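Local coordinates for protein GCN5-related N-acetyltransferase:Aminotransferase, class-II (Rhodopseudomonas palustris, PDB 2FIW) that probably transfers the acetyl group of bound acetyl coenzyme A to an amine of an acceptor molecule, at residues A111-D125 with G148-L160. Numbering follows the deposited sequence. Where two conformers were deposited one is given.
Sequences AGARGALILTVDASD and GEWLANTTMTKSL. With ACO (acetyl coenzyme *a), chain C.
Asp122 and Thr155 meet because each turns its reaching group to the side of its own backbone N, CG of Asp122 at chi1 -72° and OG1 of Thr155 at chi1 -54°. The two side chains then run side by side, and Thr155 OG1 donates to Asp122 OD1 at 2.7 Å, nearly along the C-O axis of the carboxylate. Short polar residues suit this partly open face; the Asp122 carboxylate and Asn153 amide are nearly parallel, 6° apart, on offset levels, and a water joins Asp122 OD2 to Asn153 ND2. Asn142 bonds both Asn153 OD1 and Thr155 OG1.

The face with Leu119, Val121, Ala123 and Met156 is largely apolar, though Thr154 and Lys158 share it, the Lys158 amine leading away to Glu108. Ala123 is short enough for CE of the extended selenomethionine Met156 to lie 3.5 Å from its CB. Val121 CG1 lies near Met156 O, and CG2 meets the acetyl CH3 of acetyl coenzyme A at 3.6 Å, so a branched residue serves strand and ligand together. At the last modelled residue, Leu160 CD1 packs 3.9 Å from Leu119 CB.

Paired backbone bonds at Leu119-Lys158, Val121-Met156 and Ala123-Thr154 hold the antiparallel ladder. Strand 118-123 also runs parallel to 84-90; as in GNAT acetyltransferases, the cofactor lies against this parallel pair, Val121 and Asp122 at its acetyl group. Strand 137-146 flanks 149-159, and Phe131 of helix 128-132 covers Val121, Ala123 and Met156.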
loop_
_atom_site.group_PDB
_atom_site.type_symbol
_atom_site.label_atom_id
_atom_site.label_comp_id
_atom_site.label_asym_id
_atom_site.label_seq_id
_atom_site.Cartn_x
_atom_site.Cartn_y
_atom_site.Cartn_z
ATOM N N ALA A 111 -0.165 -2.314 14.592
ATOM C CA ALA A 111 -1.591 -2.220 14.878
ATOM C C ALA A 111 -2.001 -3.088 16.084
ATOM O O ALA A 111 -2.815 -2.671 16.906
ATOM C CB ALA A 111 -2.402 -2.569 13.648
ATOM N N GLY A 112 -1.449 -4.290 16.184
ATOM C CA GLY A 112 -1.628 -5.122 17.376
ATOM C C GLY A 112 -1.169 -4.385 18.626
ATOM O O GLY A 112 -1.894 -4.318 19.612
ATOM N N ALA A 113 0.022 -3.787 18.569
ATOM C CA ALA A 113 0.554 -2.988 19.686
ATOM C C ALA A 113 -0.260 -1.731 20.032
ATOM O O ALA A 113 0.076 -1.024 20.976
ATOM C CB ALA A 113 2.019 -2.616 19.429
ATOM N N ARG A 114 -1.317 -1.459 19.266
ATOM C CA ARG A 114 -2.213 -0.311 19.500
ATOM C C ARG A 114 -3.649 -0.738 19.860
ATOM O O ARG A 114 -4.595 0.046 19.725
ATOM C CB ARG A 114 -2.278 0.589 18.262
ATOM C CG ARG A 114 -1.021 1.365 17.939
ATOM C CD ARG A 114 -1.159 2.026 16.571
ATOM N NE ARG A 114 -1.482 3.456 16.636
ATOM C CZ ARG A 114 -2.694 3.965 16.865
ATOM N NH1 ARG A 114 -3.736 3.172 17.084
ATOM N NH2 ARG A 114 -2.861 5.280 16.883
ATOM N N GLY A 115 -3.813 -1.983 20.300
ATOM C CA GLY A 115 -5.125 -2.506 20.650
ATOM C C GLY A 115 -5.828 -3.317 19.584
ATOM O O GLY A 115 -6.487 -4.314 19.902
ATOM N N ALA A 116 -5.675 -2.906 18.328
ATOM C CA ALA A 116 -6.456 -3.461 17.217
ATOM C C ALA A 116 -6.547 -4.984 17.222
ATOM O O ALA A 116 -5.581 -5.685 17.508
ATOM C CB ALA A 116 -5.935 -2.942 15.865
ATOM N N LEU A 117 -7.731 -5.487 16.912
ATOM C CA LEU A 117 -7.954 -6.922 16.887
ATOM C C LEU A 117 -8.275 -7.351 15.464
ATOM O O LEU A 117 -7.995 -8.482 15.063
ATOM C CB LEU A 117 -9.095 -7.296 17.841
ATOM C CG LEU A 117 -9.111 -6.618 19.222
ATOM C CD1 LEU A 117 -10.522 -6.605 19.832
ATOM C CD2 LEU A 117 -8.107 -7.270 20.169
ATOM N N ILE A 118 -8.863 -6.424 14.712
ATOM C CA ILE A 118 -9.278 -6.666 13.328
ATOM C C ILE A 118 -8.677 -5.581 12.432
ATOM O O ILE A 118 -9.158 -4.438 12.423
ATOM C CB ILE A 118 -10.847 -6.726 13.186
ATOM C CG1 ILE A 118 -11.444 -7.817 14.096
ATOM C CG2 ILE A 118 -11.268 -6.946 11.717
ATOM C CD1 ILE A 118 -12.864 -7.535 14.600
ATOM N N LEU A 119 -7.607 -5.938 11.717
ATOM C CA LEU A 119 -7.036 -5.089 10.671
ATOM C C LEU A 119 -7.931 -5.086 9.433
ATOM O O LEU A 119 -8.527 -6.108 9.068
ATOM C CB LEU A 119 -5.623 -5.548 10.277
ATOM C CG LEU A 119 -4.402 -4.722 10.725
ATOM C CD1 LEU A 119 -3.291 -4.829 9.702
ATOM C CD2 LEU A 119 -4.704 -3.246 10.898
ATOM N N THR A 120 -8.024 -3.938 8.775
ATOM C CA THR A 120 -8.875 -3.837 7.597
ATOM C C THR A 120 -8.176 -3.082 6.463
ATOM O O THR A 120 -7.363 -2.198 6.709
ATOM C CB THR A 120 -10.286 -3.284 7.950
ATOM O OG1 THR A 120 -11.066 -3.139 6.761
ATOM C CG2 THR A 120 -10.198 -1.942 8.659
ATOM N N VAL A 121 -8.477 -3.481 5.227
ATOM C CA VAL A 121 -7.923 -2.880 4.018
ATOM C C VAL A 121 -9.015 -2.861 2.952
ATOM O O VAL A 121 -9.806 -3.782 2.874
ATOM C CB VAL A 121 -6.629 -3.625 3.512
ATOM C CG1 VAL A 121 -6.904 -5.087 3.107
ATOM C CG2 VAL A 121 -5.968 -2.879 2.368
ATOM N N ASP A 122 -9.079 -1.779 2.175
ATOM C CA ASP A 122 -9.876 -1.733 0.954
ATOM C C ASP A 122 -8.935 -2.051 -0.208
ATOM O O ASP A 122 -8.313 -1.149 -0.784
ATOM C CB ASP A 122 -10.506 -0.346 0.769
ATOM C CG ASP A 122 -11.643 -0.075 1.746
ATOM O OD1 ASP A 122 -12.302 -1.033 2.201
ATOM O OD2 ASP A 122 -11.886 1.113 2.058
ATOM N N ALA A 123 -8.836 -3.340 -0.539
ATOM C CA ALA A 123 -7.802 -3.828 -1.446
ATOM C C ALA A 123 -8.189 -3.603 -2.888
ATOM O O ALA A 123 -9.311 -3.905 -3.271
ATOM C CB ALA A 123 -7.541 -5.318 -1.200
ATOM N N SER A 124 -7.260 -3.074 -3.679
ATOM C CA SER A 124 -7.409 -3.008 -5.130
ATOM C C SER A 124 -7.464 -4.423 -5.718
ATOM O O SER A 124 -6.964 -5.365 -5.112
ATOM C CB SER A 124 -6.260 -2.221 -5.745
ATOM O OG SER A 124 -5.020 -2.887 -5.547
ATOM N N ASP A 125 -8.090 -4.570 -6.886
ATOM C CA ASP A 125 -8.373 -5.886 -7.462
ATOM C C ASP A 125 -7.111 -6.686 -7.739
ATOM O O ASP A 125 -7.120 -7.908 -7.661
ATOM C CB ASP A 125 -9.201 -5.750 -8.748
ATOM C CG ASP A 125 -10.647 -5.276 -8.493
ATOM O OD1 ASP A 125 -11.028 -5.017 -7.321
ATOM O OD2 ASP A 125 -11.407 -5.167 -9.482
ATOM N N GLY A 148 -13.194 11.875 -10.219
ATOM C CA GLY A 148 -14.230 11.713 -11.231
ATOM C C GLY A 148 -14.293 10.354 -11.911
ATOM O O GLY A 148 -15.022 10.187 -12.887
ATOM N N GLU A 149 -13.523 9.388 -11.413
ATOM C CA GLU A 149 -13.573 8.018 -11.915
ATOM C C GLU A 149 -14.117 7.093 -10.848
ATOM O O GLU A 149 -13.964 7.377 -9.666
ATOM C CB GLU A 149 -12.181 7.534 -12.329
ATOM C CG GLU A 149 -11.670 8.147 -13.610
ATOM C CD GLU A 149 -12.140 7.391 -14.832
ATOM O OE1 GLU A 149 -12.550 8.047 -15.792
ATOM O OE2 GLU A 149 -12.113 6.141 -14.832
ATOM N N TRP A 150 -14.738 5.994 -11.269
ATOM C CA TRP A 150 -15.126 4.933 -10.364
ATOM C C TRP A 150 -14.157 3.739 -10.489
ATOM O O TRP A 150 -13.805 3.313 -11.603
ATOM C CB TRP A 150 -16.578 4.492 -10.600
ATOM C CG TRP A 150 -17.660 5.533 -10.231
ATOM C CD1 TRP A 150 -17.485 6.733 -9.572
ATOM C CD2 TRP A 150 -19.071 5.421 -10.475
ATOM N NE1 TRP A 150 -18.700 7.377 -9.417
ATOM C CE2 TRP A 150 -19.686 6.594 -9.959
ATOM C CE3 TRP A 150 -19.874 4.455 -11.098
ATOM C CZ2 TRP A 150 -21.074 6.816 -10.045
ATOM C CZ3 TRP A 150 -21.254 4.684 -11.178
ATOM C CH2 TRP A 150 -21.833 5.855 -10.651
ATOM N N LEU A 151 -13.733 3.212 -9.340
ATOM C CA LEU A 151 -12.773 2.120 -9.279
ATOM C C LEU A 151 -13.289 1.128 -8.266
ATOM O O LEU A 151 -13.699 1.525 -7.171
ATOM C CB LEU A 151 -11.390 2.630 -8.849
ATOM C CG LEU A 151 -10.397 3.188 -9.863
ATOM C CD1 LEU A 151 -10.691 4.631 -10.251
ATOM C CD2 LEU A 151 -9.011 3.125 -9.289
ATOM N N ALA A 152 -13.290 -0.153 -8.623
ATOM C CA ALA A 152 -13.713 -1.202 -7.696
ATOM C C ALA A 152 -12.591 -1.519 -6.707
ATOM O O ALA A 152 -11.409 -1.327 -7.015
ATOM C CB ALA A 152 -14.119 -2.448 -8.439
ATOM N N ASN A 153 -12.982 -1.963 -5.512
ATOM C CA ASN A 153 -12.080 -2.612 -4.574
ATOM C C ASN A 153 -12.877 -3.479 -3.628
ATOM O O ASN A 153 -14.091 -3.557 -3.744
ATOM C CB ASN A 153 -11.149 -1.626 -3.828
ATOM C CG ASN A 153 -11.893 -0.653 -2.937
ATOM O OD1 ASN A 153 -12.781 -1.029 -2.172
ATOM N ND2 ASN A 153 -11.510 0.611 -3.022
ATOM N N THR A 154 -12.191 -4.157 -2.719
ATOM C CA THR A 154 -12.833 -5.058 -1.785
ATOM C C THR A 154 -12.299 -4.784 -0.387
ATOM O O THR A 154 -11.074 -4.743 -0.163
ATOM C CB THR A 154 -12.566 -6.538 -2.158
ATOM O OG1 THR A 154 -12.718 -6.709 -3.565
ATOM C CG2 THR A 154 -13.537 -7.476 -1.462
ATOM N N THR A 155 -13.228 -4.597 0.543
ATOM C CA THR A 155 -12.913 -4.539 1.963
ATOM C C THR A 155 -12.614 -5.960 2.415
ATOM O O THR A 155 -13.381 -6.872 2.153
ATOM C CB THR A 155 -14.079 -3.937 2.775
ATOM O OG1 THR A 155 -14.429 -2.668 2.220
ATOM C CG2 THR A 155 -13.696 -3.760 4.239
HETATM N N MSE A 156 -11.460 -6.133 3.045
HETATM C CA MSE A 156 -10.977 -7.433 3.490
HETATM C C MSE A 156 -10.432 -7.228 4.888
HETATM O O MSE A 156 -9.745 -6.241 5.147
HETATM C CB MSE A 156 -9.860 -7.953 2.577
HETATM C CG MSE A 156 -10.160 -7.862 1.090
HETATM SE SE MSE A 156 -8.862 -8.760 0.014
HETATM C CE MSE A 156 -9.441 -8.193 -1.650
ATOM N N THR A 157 -10.752 -8.147 5.792
ATOM C CA THR A 157 -10.358 -8.000 7.200
ATOM C C THR A 157 -9.523 -9.180 7.682
ATOM O O THR A 157 -9.686 -10.299 7.200
ATOM C CB THR A 157 -11.585 -7.820 8.132
ATOM O OG1 THR A 157 -12.440 -8.961 8.011
ATOM C CG2 THR A 157 -12.377 -6.559 7.776
ATOM N N LYS A 158 -8.616 -8.909 8.614
ATOM C CA LYS A 158 -7.820 -9.946 9.256
ATOM C C LYS A 158 -7.876 -9.825 10.777
ATOM O O LYS A 158 -7.642 -8.741 11.332
ATOM C CB LYS A 158 -6.367 -9.883 8.786
ATOM C CG LYS A 158 -5.502 -11.055 9.265
ATOM C CD LYS A 158 -4.042 -10.808 8.981
ATOM C CE LYS A 158 -3.188 -11.976 9.410
ATOM N NZ LYS A 158 -1.785 -11.821 8.921
ATOM N N SER A 159 -8.189 -10.942 11.441
ATOM C CA SER A 159 -8.113 -11.041 12.909
ATOM C C SER A 159 -6.643 -11.120 13.330
ATOM O O SER A 159 -5.860 -11.880 12.734
ATOM C CB SER A 159 -8.874 -12.271 13.415
ATOM O OG SER A 159 -9.350 -12.071 14.747
ATOM N N LEU A 160 -6.264 -10.336 14.340
ATOM C CA LEU A 160 -4.871 -10.271 14.783
ATOM C C LEU A 160 -4.567 -11.236 15.943
ATOM O O LEU A 160 -5.430 -11.532 16.790
ATOM C CB LEU A 160 -4.493 -8.831 15.155
ATOM C CG LEU A 160 -3.752 -7.915 14.163
ATOM C CD1 LEU A 160 -4.130 -8.168 12.690
ATOM C CD2 LEU A 160 -3.954 -6.432 14.526
HETATM N N1A ACO C . 9.649 -16.304 -6.009
HETATM C C2A ACO C . 8.342 -16.417 -6.317
HETATM N N3A ACO C . 7.410 -15.658 -5.709
HETATM C C4A ACO C . 7.738 -14.733 -4.754
HETATM C C5A ACO C . 9.062 -14.556 -4.385
HETATM C C6A ACO C . 10.075 -15.413 -5.072
HETATM N N6A ACO C . 11.394 -15.311 -4.772
HETATM N N7A ACO C . 9.097 -13.595 -3.434
HETATM C C8A ACO C . 7.823 -13.182 -3.224
HETATM N N9A ACO C . 7.005 -13.883 -4.022
HETATM C C1B ACO C . 5.527 -13.784 -4.160
HETATM C C2B ACO C . 4.740 -14.009 -2.883
HETATM O O2B ACO C . 4.548 -15.404 -2.637
HETATM C C3B ACO C . 3.432 -13.306 -3.204
HETATM O O3B ACO C . 2.461 -14.218 -3.723
HETATM P P3B ACO C . 0.868 -13.945 -3.605
HETATM O O7A ACO C . 0.512 -12.879 -4.636
HETATM O O8A ACO C . 0.669 -13.464 -2.187
HETATM O O9A ACO C . 0.284 -15.311 -3.896
HETATM C C4B ACO C . 3.780 -12.252 -4.263
HETATM O O4B ACO C . 5.122 -12.509 -4.678
HETATM C C5B ACO C . 3.697 -10.822 -3.727
HETATM O O5B ACO C . 4.389 -10.779 -2.469
HETATM P P1A ACO C . 5.458 -9.638 -2.093
HETATM O O1A ACO C . 6.700 -9.804 -2.944
HETATM O O2A ACO C . 5.543 -9.678 -0.583
HETATM O O3A ACO C . 4.642 -8.312 -2.525
HETATM P P2A ACO C . 5.203 -7.202 -3.520
HETATM O O4A ACO C . 5.224 -7.789 -4.904
HETATM O O5A ACO C . 6.466 -6.653 -2.921
HETATM O O6A ACO C . 4.073 -6.044 -3.451
HETATM C CBP ACO C . 1.815 -5.114 -3.933
HETATM C CCP ACO C . 2.659 -6.282 -3.394
HETATM C CDP ACO C . 0.361 -5.571 -3.962
HETATM C CEP ACO C . 1.970 -3.902 -3.028
HETATM C CAP ACO C . 2.281 -4.690 -5.347
HETATM O OAP ACO C . 1.986 -5.698 -6.330
HETATM C C9P ACO C . 1.845 -3.320 -5.856
HETATM O O9P ACO C . 2.579 -2.244 -5.594
HETATM N N8P ACO C . 0.793 -3.213 -6.559
HETATM C C7P ACO C . 0.203 -2.030 -7.199
HETATM C C6P ACO C . -0.396 -1.018 -6.221
HETATM C C5P ACO C . -1.491 -1.683 -5.444
HETATM O O5P ACO C . -2.307 -2.408 -5.998
HETATM N N4P ACO C . -1.501 -1.447 -4.141
HETATM C C3P ACO C . -2.444 -2.005 -3.193
HETATM C C2P ACO C . -3.669 -1.105 -3.189
HETATM S S1P ACO C . -4.497 -1.526 -1.701
HETATM C C ACO C . -4.165 -0.265 -0.663
HETATM O O ACO C . -3.180 0.443 -0.839
HETATM C CH3 ACO C . -4.996 -0.044 0.344
HETATM O O HOH W 1 -11.484 2.712 -0.591
HETATM O O HOH W 2 -10.516 -5.952 -4.814
#